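Local coordinates for Exo-beta-1,4-mannosidase (Rhizomucor miehei, PDB 4LYP), which hydrolyses beta-mannosides from the non-reducing end, releasing terminal mannose, as a family 5 glycoside hydrolase that also has transglycosylation activity, at residues L149-Q154 with I235-Q240; G157-Y162 with K203-H208; L96-S101 with A145-G150. One frame throughout, in Å; residues are numbered along the deposited sequence. Where two conformers were deposited one is given.

All three contacts are buried, but they lie at different depths: contact 3 is centred about 7 Å from the centre of the chain, contact 1 about 10 Å and contact 2 about 18 Å. Contact 3 pairs two parallel barrel strands through regular backbone bonds. Contact 1 takes over where strand 144-148 ends, shares L149 and G150 with contact 3, and turns to polar side chains beside bound guanidine. Contact 2, nested in the chain between the two segments of contact 1, is aromatic and joins two helices outside the ring of strands. N237 bonds to R97, linking contacts 1 and 3; N151 O receives F159 N, linking 1 and 2; and H208 reaches A100 O, linking 2 and 3.

Contact 1. Residues L149-Q154 with I235-Q240; sequences LGNFWQ and IANEPQ. With GAI (guanidine), chain C.
W153 and E238, on loops that leave strands 144-148 and 230-234, line one of two guanidine pockets of this TIM barrel, which W293, N296 and E416 complete. The indole NE1 donates to E238 OE1 at 2.8 Å in a bent bond (142°) on the anti side, tilted out of the carboxylate plane, with ring and carboxylate nearly perpendicular (84°). The same oxygen accepts guanidine N2, also at 2.8 Å, while guanidine N1 bonds to E238 OE2, as does H291. N237, E238 and P239 form the Asn-Glu-Pro sequence found after the fourth barrel strand in family 5 enzymes, whose glutamate is the acid/base, a role E238 probably shares. The N237 backbone is bridged to that of N151: N237 N donates to G150 O, and F152 N to N237 O at 2.9 Å. Alongside, N237 ND2 reaches N151 OD1 at 3.0 Å from above the carbonyl plane; R97 takes N237 OD1, and N151 ND2 bonds to S156 OG. With CG anti to the backbone N (chi1 -173°), the F152 ring receives Q240 CG over its centre in a CH-pi contact. The bent Q240 chain returns NE2 to E238 O, and E268 is its second partner.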
ATOM      1  N   LEU A 149      -1.946  -0.494   8.777  1.00  6.61           N
ATOM      2  CA  LEU A 149      -1.667  -0.933  10.159  1.00  6.63           C
ATOM      3  C   LEU A 149      -1.370  -2.408  10.298  1.00  6.81           C
ATOM      4  O   LEU A 149      -1.008  -2.860  11.415  1.00  6.97           O
ATOM      5  CB  LEU A 149      -2.839  -0.525  11.039  1.00  7.50           C
ATOM      6  CG  LEU A 149      -2.970   0.966  11.283  1.00  7.24           C
ATOM      7  CD1 LEU A 149      -4.408   1.293  11.706  1.00  9.00           C
ATOM      8  CD2 LEU A 149      -1.973   1.367  12.359  1.00  9.27           C
ATOM      9  N   GLY A 150      -1.537  -3.179   9.231  1.00  6.76           N
ATOM     10  CA  GLY A 150      -1.291  -4.626   9.279  1.00  6.76           C
ATOM     11  C   GLY A 150      -1.269  -5.174   7.901  1.00  5.61           C
ATOM     12  O   GLY A 150      -1.342  -4.394   6.928  1.00  6.71           O
ATOM     13  N   ASN A 151      -1.209  -6.489   7.806  1.00  7.19           N
ATOM     14  CA  ASN A 151      -0.984  -7.109   6.485  1.00  6.54           C
ATOM     15  C   ASN A 151      -1.514  -8.500   6.524  1.00  6.03           C
ATOM     16  O   ASN A 151      -1.150  -9.260   7.440  1.00  6.76           O
ATOM     17  CB  ASN A 151       0.513  -7.113   6.176  1.00  6.50           C
ATOM     18  CG  ASN A 151       0.873  -7.481   4.751  1.00  6.56           C
ATOM     19  OD1 ASN A 151       0.015  -7.711   3.879  1.00  6.83           O
ATOM     20  ND2 ASN A 151       2.163  -7.461   4.502  1.00  7.62           N
ATOM     21  N   PHE A 152      -2.368  -8.895   5.610  1.00  6.45           N
ATOM     22  CA  PHE A 152      -2.737 -10.303   5.531  1.00  6.74           C
ATOM     23  C   PHE A 152      -1.478 -11.123   5.243  1.00  6.63           C
ATOM     24  O   PHE A 152      -1.376 -12.270   5.749  1.00  7.50           O
ATOM     25  CB  PHE A 152      -3.809 -10.510   4.474  1.00  7.74           C
ATOM     26  CG  PHE A 152      -4.312 -11.923   4.492  1.00  7.12           C
ATOM     27  CD1 PHE A 152      -5.311 -12.294   5.403  1.00  7.99           C
ATOM     28  CD2 PHE A 152      -3.732 -12.924   3.679  1.00  8.53           C
ATOM     29  CE1 PHE A 152      -5.744 -13.596   5.491  1.00  8.66           C
ATOM     30  CE2 PHE A 152      -4.181 -14.258   3.770  1.00  9.13           C
ATOM     31  CZ  PHE A 152      -5.196 -14.572   4.694  1.00  8.80           C
ATOM     32  N   TRP A 153      -0.633 -10.630   4.345  1.00  6.91           N
ATOM     33  CA  TRP A 153       0.449 -11.411   3.794  1.00  7.13           C
ATOM     34  C   TRP A 153       1.675 -11.421   4.672  1.00  7.27           C
ATOM     35  O   TRP A 153       1.816 -10.713   5.698  1.00  7.08           O
ATOM     36  CB  TRP A 153       0.762 -10.948   2.359  1.00  7.98           C
ATOM     37  CG  TRP A 153      -0.442 -11.048   1.498  1.00  7.42           C
ATOM     38  CD1 TRP A 153      -1.174 -10.000   0.986  1.00  8.25           C
ATOM     39  CD2 TRP A 153      -1.134 -12.238   1.072  1.00  7.46           C
ATOM     40  NE1 TRP A 153      -2.288 -10.471   0.296  1.00  9.31           N
ATOM     41  CE2 TRP A 153      -2.269 -11.843   0.332  1.00  8.09           C
ATOM     42  CE3 TRP A 153      -0.900 -13.628   1.290  1.00  8.46           C
ATOM     43  CZ2 TRP A 153      -3.172 -12.762  -0.198  1.00  9.62           C
ATOM     44  CZ3 TRP A 153      -1.830 -14.527   0.785  1.00  9.80           C
ATOM     45  CH2 TRP A 153      -2.955 -14.112   0.039  1.00 11.06           C
ATOM     46  N   GLN A 154       2.656 -12.232   4.234  1.00  6.79           N
ATOM     47  CA  GLN A 154       3.778 -12.641   5.102  1.00  7.35           C
ATOM     48  C   GLN A 154       4.957 -11.719   5.080  1.00  6.68           C
ATOM     49  O   GLN A 154       5.887 -11.880   5.889  1.00  7.43           O
ATOM     50  CB  GLN A 154       4.231 -14.064   4.716  1.00  8.38           C
ATOM     51  CG  GLN A 154       4.941 -14.230   3.353  1.00  8.33           C
ATOM     52  CD  GLN A 154       4.008 -14.383   2.149  1.00  7.50           C
ATOM     53  OE1 GLN A 154       2.878 -13.870   2.095  1.00  8.88           O
ATOM     54  NE2 GLN A 154       4.513 -15.107   1.129  1.00  8.91           N
ATOM     55  N   ILE A 235      -6.939  -0.449   7.800  1.00  7.23           N
ATOM     56  CA  ILE A 235      -6.982  -1.637   8.686  1.00  7.39           C
ATOM     57  C   ILE A 235      -5.759  -2.547   8.421  1.00  6.73           C
ATOM     58  O   ILE A 235      -4.980  -2.894   9.324  1.00  7.55           O
ATOM     59  CB  ILE A 235      -8.283  -2.384   8.495  1.00  7.73           C
ATOM     60  CG1 ILE A 235      -9.508  -1.581   8.967  1.00  8.83           C
ATOM     61  CG2 ILE A 235      -8.208  -3.717   9.301  1.00  9.78           C
ATOM     62  CD1 ILE A 235     -10.849  -2.211   8.593  1.00 10.89           C
ATOM     63  N   ALA A 236      -5.652  -3.016   7.165  1.00  7.14           N
ATOM     64  CA  ALA A 236      -4.603  -3.964   6.849  1.00  6.46           C
ATOM     65  C   ALA A 236      -4.541  -4.054   5.346  1.00  6.26           C
ATOM     66  O   ALA A 236      -5.491  -3.826   4.617  1.00  8.06           O
ATOM     67  CB  ALA A 236      -4.871  -5.386   7.419  1.00  8.05           C
ATOM     68  N   ASN A 237      -3.373  -4.504   4.846  1.00  6.47           N
ATOM     69  CA  ASN A 237      -3.208  -4.781   3.419  1.00  6.61           C
ATOM     70  C   ASN A 237      -3.949  -6.110   3.082  1.00  6.60           C
ATOM     71  O   ASN A 237      -3.570  -7.187   3.562  1.00  7.54           O
ATOM     72  CB  ASN A 237      -1.722  -4.923   3.113  1.00  6.21           C
ATOM     73  CG  ASN A 237      -1.491  -5.212   1.681  1.00  6.78           C
ATOM     74  OD1 ASN A 237      -2.026  -4.490   0.792  1.00  7.19           O
ATOM     75  ND2 ASN A 237      -0.729  -6.241   1.385  1.00  7.91           N
ATOM     76  N   GLU A 238      -4.971  -5.994   2.218  1.00  6.34           N
ATOM     77  CA  GLU A 238      -5.609  -7.147   1.535  1.00  6.54           C
ATOM     78  C   GLU A 238      -6.192  -8.203   2.483  1.00  7.03           C
ATOM     79  O   GLU A 238      -5.900  -9.378   2.324  1.00  8.02           O
ATOM     80  CB  GLU A 238      -4.667  -7.773   0.540  1.00  8.17           C
ATOM     81  CG  GLU A 238      -4.141  -6.780  -0.502  1.00  7.95           C
ATOM     82  CD  GLU A 238      -3.445  -7.428  -1.647  1.00  9.77           C
ATOM     83  OE1 GLU A 238      -3.263  -8.690  -1.653  1.00 13.10           O
ATOM     84  OE2 GLU A 238      -3.112  -6.700  -2.639  1.00  9.70           O
ATOM     85  N   PRO A 239      -7.107  -7.848   3.393  1.00  7.81           N
ATOM     86  CA  PRO A 239      -7.831  -8.931   4.070  1.00  8.28           C
ATOM     87  C   PRO A 239      -8.495  -9.859   3.052  1.00  7.86           C
ATOM     88  O   PRO A 239      -9.024  -9.398   2.059  1.00  7.93           O
ATOM     89  CB  PRO A 239      -8.876  -8.197   4.915  1.00 10.32           C
ATOM     90  CG  PRO A 239      -8.465  -6.776   4.948  1.00 12.04           C
ATOM     91  CD  PRO A 239      -7.658  -6.520   3.697  1.00  8.57           C
ATOM     92  N   GLN A 240      -8.468 -11.181   3.284  1.00  8.58           N
ATOM     93  CA  GLN A 240      -8.983 -12.172   2.347  1.00  8.60           C
ATOM     94  C   GLN A 240     -10.358 -12.674   2.794  1.00  8.14           C
ATOM     95  O   GLN A 240     -10.481 -13.514   3.677  1.00  9.46           O
ATOM     96  CB  GLN A 240      -7.994 -13.326   2.185  1.00  8.81           C
ATOM     97  CG  GLN A 240      -6.607 -12.908   1.670  1.00  9.14           C
ATOM     98  CD  GLN A 240      -6.689 -12.358   0.265  1.00  8.50           C
ATOM     99  OE1 GLN A 240      -7.029 -13.089  -0.685  1.00 10.59           O
ATOM    100  NE2 GLN A 240      -6.460 -11.058   0.080  1.00  9.24           N
TER
HETATM  101  C   GAI C 501      -0.800  -9.635  -3.784  1.00 13.03           C
HETATM  102  N1  GAI C 501      -1.248  -8.394  -3.965  1.00 18.66           N
HETATM  103  N2  GAI C 501      -1.604 -10.426  -3.054  1.00 16.47           N
HETATM  104  N3  GAI C 501       0.347 -10.045  -4.196  1.00 16.18           N

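Contact 2. Residues G157-Y162 with K203-H208; sequences GGFGQY and KLFKDH
The F205 ring takes the edge of F159 on one face, and turns its own edge toward the face of Y162. The first pair is edge-to-face, with centroids 5.7 Å apart and planes at 71°; the second is an offset edge-to-face pair at 6.0 Å and 73°. Together the three rings form an aromatic cluster between helices 158-167 and 197-213, both of which belong to the long excursion between barrel strands 144-148 and 230-234. F191 of helix 181-193 enlarges the cluster, stacking on F159 and meeting Y162 and F205 edge-to-face. The short helical segments run at 122° to each other and their axes come no nearer than 11.2 Å, a gap bridged by the large side chains. From the first helix Y162 reaches the second, sliding past L204 in the opposite direction; L204 CB sits in the ring plane at its edge, 3.7 Å from CE2 of Y162. CE2 also lies 3.6 Å from F205 N. Farther out, the phenol crosses the H208 side chain at about a right angle. H208 ND1 bonds to Y123 OH and NE2 to A100 O, while H208 CB packs against Y162 OH at 3.7 Å.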
ATOM      1  N   GLY A 157       5.436 -10.066   8.272  1.00  7.10           N
ATOM      2  CA  GLY A 157       4.950 -10.937   9.351  1.00  7.81           C
ATOM      3  C   GLY A 157       3.437 -11.097   9.183  1.00  6.35           C
ATOM      4  O   GLY A 157       2.981 -12.096   8.611  1.00  7.68           O
ATOM      5  N   GLY A 158       2.686 -10.080   9.573  1.00  6.46           N
ATOM      6  CA  GLY A 158       1.289  -9.994   9.170  1.00  6.65           C
ATOM      7  C   GLY A 158       0.369 -10.910  10.020  1.00  6.48           C
ATOM      8  O   GLY A 158       0.729 -11.415  11.081  1.00  6.79           O
ATOM      9  N   PHE A 159      -0.852 -11.111   9.510  1.00  6.33           N
ATOM     10  CA  PHE A 159      -1.874 -11.845  10.270  1.00  6.90           C
ATOM     11  C   PHE A 159      -1.406 -13.254  10.568  1.00  7.05           C
ATOM     12  O   PHE A 159      -1.712 -13.785  11.646  1.00  7.68           O
ATOM     13  CB  PHE A 159      -3.174 -11.886   9.512  1.00  7.90           C
ATOM     14  CG  PHE A 159      -3.937 -10.583   9.481  1.00  6.92           C
ATOM     15  CD1 PHE A 159      -3.445  -9.421   9.996  1.00  9.05           C
ATOM     16  CD2 PHE A 159      -5.162 -10.531   8.851  1.00 10.02           C
ATOM     17  CE1 PHE A 159      -4.156  -8.235   9.979  1.00  9.71           C
ATOM     18  CE2 PHE A 159      -5.915  -9.370   8.826  1.00  9.83           C
ATOM     19  CZ  PHE A 159      -5.416  -8.194   9.358  1.00  9.06           C
ATOM     20  N   GLY A 160      -0.624 -13.910   9.687  1.00  7.04           N
ATOM     21  CA  GLY A 160      -0.104 -15.231   9.983  1.00  7.92           C
ATOM     22  C   GLY A 160       0.844 -15.227  11.149  1.00  6.76           C
ATOM     23  O   GLY A 160       0.872 -16.188  11.919  1.00  8.11           O
ATOM     24  N   GLN A 161       1.605 -14.156  11.325  1.00  6.83           N
ATOM     25  CA  GLN A 161       2.474 -14.035  12.485  1.00  7.47           C
ATOM     26  C   GLN A 161       1.636 -13.868  13.756  1.00  7.23           C
ATOM     27  O   GLN A 161       1.970 -14.458  14.774  1.00  7.96           O
ATOM     28  CB  GLN A 161       3.491 -12.908  12.305  1.00  7.62           C
ATOM     29  CG  GLN A 161       4.393 -12.773  13.512  1.00  7.48           C
ATOM     30  CD  GLN A 161       5.181 -14.045  13.764  1.00  7.44           C
ATOM     31  OE1 GLN A 161       5.880 -14.535  12.874  1.00  8.38           O
ATOM     32  NE2 GLN A 161       5.104 -14.614  14.985  1.00  8.32           N
ATOM     33  N   TYR A 162       0.597 -13.028  13.718  1.00  7.43           N
ATOM     34  CA  TYR A 162      -0.263 -12.938  14.921  1.00  7.96           C
ATOM     35  C   TYR A 162      -0.826 -14.307  15.266  1.00  7.36           C
ATOM     36  O   TYR A 162      -0.884 -14.685  16.463  1.00  8.93           O
ATOM     37  CB  TYR A 162      -1.378 -11.918  14.751  1.00  8.19           C
ATOM     38  CG  TYR A 162      -0.989 -10.472  14.842  1.00  7.47           C
ATOM     39  CD1 TYR A 162      -0.559  -9.745  13.738  1.00  9.04           C
ATOM     40  CD2 TYR A 162      -1.017  -9.787  16.051  1.00  9.63           C
ATOM     41  CE1 TYR A 162      -0.249  -8.412  13.808  1.00  9.32           C
ATOM     42  CE2 TYR A 162      -0.729  -8.443  16.134  1.00  9.69           C
ATOM     43  CZ  TYR A 162      -0.374  -7.730  15.008  1.00  8.60           C
ATOM     44  OH  TYR A 162      -0.195  -6.399  15.127  1.00  9.15           O
ATOM     45  N   LYS A 203      -6.862  -8.644  19.885  1.00  9.87           N
ATOM     46  CA  LYS A 203      -6.397  -7.900  21.048  0.50  9.72           C
ATOM     47  C   LYS A 203      -4.968  -7.361  20.803  1.00  8.56           C
ATOM     48  O   LYS A 203      -4.696  -6.175  21.000  1.00  9.51           O
ATOM     49  CB  LYS A 203      -6.394  -8.815  22.270  0.50 11.36           C
ATOM     50  CG  LYS A 203      -5.821  -8.156  23.524  0.50 11.87           C
ATOM     51  CD  LYS A 203      -4.337  -8.412  23.846  0.50 18.17           C
ATOM     52  CE  LYS A 203      -3.896  -7.773  25.182  0.50 28.54           C
ATOM     53  NZ  LYS A 203      -5.029  -7.769  26.136  0.50 28.35           N
ATOM     54  N   LEU A 204      -4.072  -8.255  20.342  1.00  8.95           N
ATOM     55  CA  LEU A 204      -2.699  -7.841  20.073  1.00  9.24           C
ATOM     56  C   LEU A 204      -2.644  -6.802  18.958  1.00  8.11           C
ATOM     57  O   LEU A 204      -1.858  -5.868  19.001  1.00  8.93           O
ATOM     58  CB  LEU A 204      -1.850  -9.037  19.638  1.00  9.49           C
ATOM     59  CG  LEU A 204      -1.732 -10.174  20.684  1.00 10.34           C
ATOM     60  CD1 LEU A 204      -0.745 -11.176  20.089  1.00 12.16           C
ATOM     61  CD2 LEU A 204      -1.267  -9.670  22.032  1.00 11.54           C
ATOM     62  N   PHE A 205      -3.504  -6.962  17.938  1.00  8.74           N
ATOM     63  CA  PHE A 205      -3.536  -6.037  16.804  1.00  7.98           C
ATOM     64  C   PHE A 205      -4.030  -4.692  17.266  1.00  8.16           C
ATOM     65  O   PHE A 205      -3.418  -3.659  16.891  1.00  7.92           O
ATOM     66  CB  PHE A 205      -4.434  -6.673  15.762  1.00  8.48           C
ATOM     67  CG  PHE A 205      -4.673  -5.871  14.481  1.00  8.12           C
ATOM     68  CD1 PHE A 205      -3.627  -5.217  13.808  1.00  9.59           C
ATOM     69  CD2 PHE A 205      -5.940  -5.853  13.908  1.00  8.71           C
ATOM     70  CE1 PHE A 205      -3.830  -4.576  12.610  1.00  9.21           C
ATOM     71  CE2 PHE A 205      -6.178  -5.199  12.716  1.00  9.32           C
ATOM     72  CZ  PHE A 205      -5.120  -4.582  12.044  1.00  8.58           C
ATOM     73  N   LYS A 206      -5.101  -4.628  18.081  1.00  8.53           N
ATOM     74  CA  LYS A 206      -5.570  -3.371  18.649  1.00  8.81           C
ATOM     75  C   LYS A 206      -4.479  -2.700  19.487  1.00  8.84           C
ATOM     76  O   LYS A 206      -4.413  -1.458  19.485  1.00  9.28           O
ATOM     77  CB  LYS A 206      -6.863  -3.602  19.439  1.00 10.73           C
ATOM     78  CG  LYS A 206      -8.067  -3.898  18.538  1.00 11.04           C
ATOM     79  CD  LYS A 206      -9.288  -4.266  19.412  1.00 12.09           C
ATOM     80  CE  LYS A 206     -10.494  -4.545  18.574  1.00 15.10           C
ATOM     81  NZ  LYS A 206     -11.613  -4.936  19.480  1.00 17.22           N
ATOM     82  N   ASP A 207      -3.716  -3.473  20.229  1.00  8.94           N
ATOM     83  CA  ASP A 207      -2.641  -2.886  20.975  1.00  9.01           C
ATOM     84  C   ASP A 207      -1.651  -2.180  20.053  1.00  8.50           C
ATOM     85  O   ASP A 207      -1.139  -1.083  20.374  1.00  9.03           O
ATOM     86  CB  ASP A 207      -1.865  -3.950  21.791  1.00  9.79           C
ATOM     87  CG  ASP A 207      -2.665  -4.547  22.919  1.00 11.99           C
ATOM     88  OD1 ASP A 207      -3.675  -3.967  23.359  1.00 13.51           O
ATOM     89  OD2 ASP A 207      -2.240  -5.612  23.437  1.00 13.19           O
ATOM     90  N   HIS A 208      -1.330  -2.794  18.906  1.00  8.21           N
ATOM     91  CA  HIS A 208      -0.458  -2.118  17.945  1.00  8.01           C
ATOM     92  C   HIS A 208      -1.089  -0.860  17.377  1.00  7.40           C
ATOM     93  O   HIS A 208      -0.434   0.184  17.254  1.00  8.22           O
ATOM     94  CB  HIS A 208      -0.054  -3.093  16.825  1.00  8.27           C
ATOM     95  CG  HIS A 208       0.777  -2.438  15.794  1.00  7.83           C
ATOM     96  ND1 HIS A 208       2.024  -1.941  16.095  1.00  8.36           N
ATOM     97  CD2 HIS A 208       0.488  -2.073  14.460  1.00  7.65           C
ATOM     98  CE1 HIS A 208       2.498  -1.353  14.986  1.00  8.46           C
ATOM     99  NE2 HIS A 208       1.578  -1.438  13.983  1.00  7.45           N
TER

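Contact 3. Residues L96-S101 with A145-G150; sequences LRVMAS and AVMTLG
R97 and V146 stand next to each other on one face of a parallel strand pair, with M99 and T148 farther along it, while L96, V98, A145 and M147 occupy the other. R97 runs out extended from CG to NE, and its aliphatic part passes V146 at a slant, with CG of R97 4.1 Å from CG1 of V146. Its NE then passes 3.7 Å from OG1 of T148, and Q234 OE1 accepts a hydrogen bond from each of these two atoms. The guanidinium is gripped further by a salt bridge to E337 and by hydrogen bonds to N61 and N237, which hold it in place and probably offset part of its charge.

On the face of V98 and M147 the chemistry is apolar. CG2 of V98 lies between the backbone N and the carbonyl carbon, bringing this methyl within 3.8 Å of SD of M147. The M147 chain bends at both chi2 and chi3 (-75° and -82°), which carries CE along the sheet to 3.7 Å from CB of A100. Between the two faces, V98 bonds in both directions: its N donates to V146 O at 2.9 Å in an almost straight bond (177°), and its O accepts T148 N at 3.0 Å. A100 N continues the pairing past the strand end, reaching T148 O at 2.8 Å.

These are neighbouring strands of the TIM barrel. Strand 53-61 flanks 95-99, strand 230-234 flanks 144-148, and the V98 and M147 face packs outward, with V98 and A145 against helix 125-140 and M147 against helix 197-213.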
ATOM      1  N   LEU A  96       1.586   9.094  -0.212  1.00  5.82           N
ATOM      2  CA  LEU A  96       2.293   7.801  -0.129  1.00  6.27           C
ATOM      3  C   LEU A  96       1.477   6.852   0.748  1.00  5.35           C
ATOM      4  O   LEU A  96       1.062   7.189   1.854  1.00  6.06           O
ATOM      5  CB  LEU A  96       3.688   7.924   0.499  1.00  7.09           C
ATOM      6  CG  LEU A  96       4.619   8.914  -0.234  1.00  7.17           C
ATOM      7  CD1 LEU A  96       5.963   8.915   0.480  1.00  7.40           C
ATOM      8  CD2 LEU A  96       4.820   8.537  -1.722  1.00  8.49           C
ATOM      9  N   ARG A  97       1.254   5.654   0.202  1.00  6.14           N
ATOM     10  CA  ARG A  97       0.732   4.523   0.998  1.00  5.82           C
ATOM     11  C   ARG A  97       1.939   3.843   1.613  1.00  5.95           C
ATOM     12  O   ARG A  97       2.837   3.408   0.890  1.00  5.91           O
ATOM     13  CB  ARG A  97      -0.121   3.622   0.113  1.00  6.75           C
ATOM     14  CG  ARG A  97      -0.670   2.434   0.876  1.00  6.59           C
ATOM     15  CD  ARG A  97      -1.804   1.802   0.093  1.00  6.99           C
ATOM     16  NE  ARG A  97      -2.268   0.543   0.718  1.00  6.19           N
ATOM     17  CZ  ARG A  97      -1.956  -0.689   0.338  1.00  5.63           C
ATOM     18  NH1 ARG A  97      -1.014  -0.906  -0.570  1.00  6.53           N
ATOM     19  NH2 ARG A  97      -2.540  -1.717   0.952  1.00  7.01           N
ATOM     20  N   VAL A  98       1.975   3.801   2.933  1.00  5.84           N
ATOM     21  CA  VAL A  98       3.139   3.380   3.678  1.00  6.56           C
ATOM     22  C   VAL A  98       2.725   2.255   4.645  1.00  6.25           C
ATOM     23  O   VAL A  98       1.572   2.098   4.971  1.00  7.11           O
ATOM     24  CB  VAL A  98       3.852   4.548   4.391  1.00  6.91           C
ATOM     25  CG1 VAL A  98       4.212   5.614   3.368  1.00  8.68           C
ATOM     26  CG2 VAL A  98       3.026   5.087   5.522  1.00  8.21           C
ATOM     27  N   MET A  99       3.727   1.544   5.103  1.00  6.17           N
ATOM     28  CA  MET A  99       3.481   0.467   6.051  0.50  6.86           C
ATOM     29  C   MET A  99       3.883   0.912   7.462  1.00  6.61           C
ATOM     30  O   MET A  99       4.969   1.250   7.736  1.00  9.77           O
ATOM     31  CB  MET A  99       4.248  -0.785   5.605  0.50  7.81           C
ATOM     32  CG  MET A  99       3.975  -2.052   6.427  0.50  5.60           C
ATOM     33  SD  MET A  99       2.216  -2.530   6.727  0.50  8.56           S
ATOM     34  CE  MET A  99       2.623  -4.165   6.213  0.50 15.69           C
ATOM     35  N   ALA A 100       2.896   0.890   8.348  1.00  6.46           N
ATOM     36  CA  ALA A 100       3.025   1.318   9.733  1.00  6.80           C
ATOM     37  C   ALA A 100       2.902   0.100  10.673  1.00  6.03           C
ATOM     38  O   ALA A 100       2.309   0.193  11.772  1.00  7.45           O
ATOM     39  CB  ALA A 100       2.042   2.375  10.083  1.00  8.00           C
ATOM     40  N   SER A 101       3.455  -1.026  10.229  1.00  6.66           N
ATOM     41  CA  SER A 101       3.500  -2.236  11.028  1.00  7.19           C
ATOM     42  C   SER A 101       4.601  -3.107  10.417  1.00  7.30           C
ATOM     43  O   SER A 101       4.897  -2.992   9.230  1.00  8.25           O
ATOM     44  CB  SER A 101       2.165  -2.987  10.988  1.00  7.51           C
ATOM     45  OG  SER A 101       1.924  -3.597   9.731  1.00  9.39           O
ATOM     46  N   ALA A 145      -0.184  10.654   4.002  1.00  6.54           N
ATOM     47  CA  ALA A 145       0.121   9.254   4.182  1.00  6.61           C
ATOM     48  C   ALA A 145      -1.159   8.435   4.379  1.00  6.28           C
ATOM     49  O   ALA A 145      -2.035   8.778   5.181  1.00  7.53           O
ATOM     50  CB  ALA A 145       0.997   9.042   5.403  1.00  7.94           C
ATOM     51  N   VAL A 146      -1.198   7.290   3.719  1.00  6.13           N
ATOM     52  CA  VAL A 146      -2.151   6.219   4.050  1.00  6.88           C
ATOM     53  C   VAL A 146      -1.363   5.224   4.921  1.00  6.55           C
ATOM     54  O   VAL A 146      -0.349   4.659   4.447  1.00  6.83           O
ATOM     55  CB  VAL A 146      -2.733   5.530   2.787  1.00  6.54           C
ATOM     56  CG1 VAL A 146      -3.553   4.333   3.154  1.00  8.07           C
ATOM     57  CG2 VAL A 146      -3.537   6.557   1.985  1.00  8.64           C
ATOM     58  N   MET A 147      -1.776   5.099   6.185  1.00  6.38           N
ATOM     59  CA  MET A 147      -0.990   4.355   7.193  1.00  6.34           C
ATOM     60  C   MET A 147      -1.542   2.927   7.314  1.00  6.19           C
ATOM     61  O   MET A 147      -2.548   2.721   7.992  1.00  7.25           O
ATOM     62  CB  MET A 147      -1.094   5.037   8.515  1.00  7.84           C
ATOM     63  CG  MET A 147      -0.433   6.442   8.570  1.00  7.63           C
ATOM     64  SD  MET A 147       1.356   6.364   8.630  1.00  8.02           S
ATOM     65  CE  MET A 147       1.548   6.076  10.397  1.00  8.20           C
ATOM     66  N   THR A 148      -0.919   1.981   6.636  1.00  6.34           N
ATOM     67  CA  THR A 148      -1.383   0.578   6.645  1.00  7.07           C
ATOM     68  C   THR A 148      -0.963  -0.059   7.974  1.00  6.86           C
ATOM     69  O   THR A 148       0.233  -0.104   8.298  1.00  7.78           O
ATOM     70  CB  THR A 148      -0.862  -0.184   5.464  1.00  6.85           C
ATOM     71  OG1 THR A 148      -1.191   0.558   4.249  1.00  6.89           O
ATOM     72  CG2 THR A 148      -1.448  -1.571   5.354  1.00  8.03           C
ATOM     73  N   LEU A 149      -1.946  -0.494   8.777  1.00  6.61           N
ATOM     74  CA  LEU A 149      -1.667  -0.933  10.159  1.00  6.63           C
ATOM     75  C   LEU A 149      -1.370  -2.408  10.298  1.00  6.81           C
ATOM     76  O   LEU A 149      -1.008  -2.860  11.415  1.00  6.97           O
ATOM     77  CB  LEU A 149      -2.839  -0.525  11.039  1.00  7.50           C
ATOM     78  CG  LEU A 149      -2.970   0.966  11.283  1.00  7.24           C
ATOM     79  CD1 LEU A 149      -4.408   1.293  11.706  1.00  9.00           C
ATOM     80  CD2 LEU A 149      -1.973   1.367  12.359  1.00  9.27           C
ATOM     81  N   GLY A 150      -1.537  -3.179   9.231  1.00  6.76           N
ATOM     82  CA  GLY A 150      -1.291  -4.626   9.279  1.00  6.76           C
ATOM     83  C   GLY A 150      -1.269  -5.174   7.901  1.00  5.61           C
ATOM     84  O   GLY A 150      -1.342  -4.394   6.928  1.00  6.71           O
TER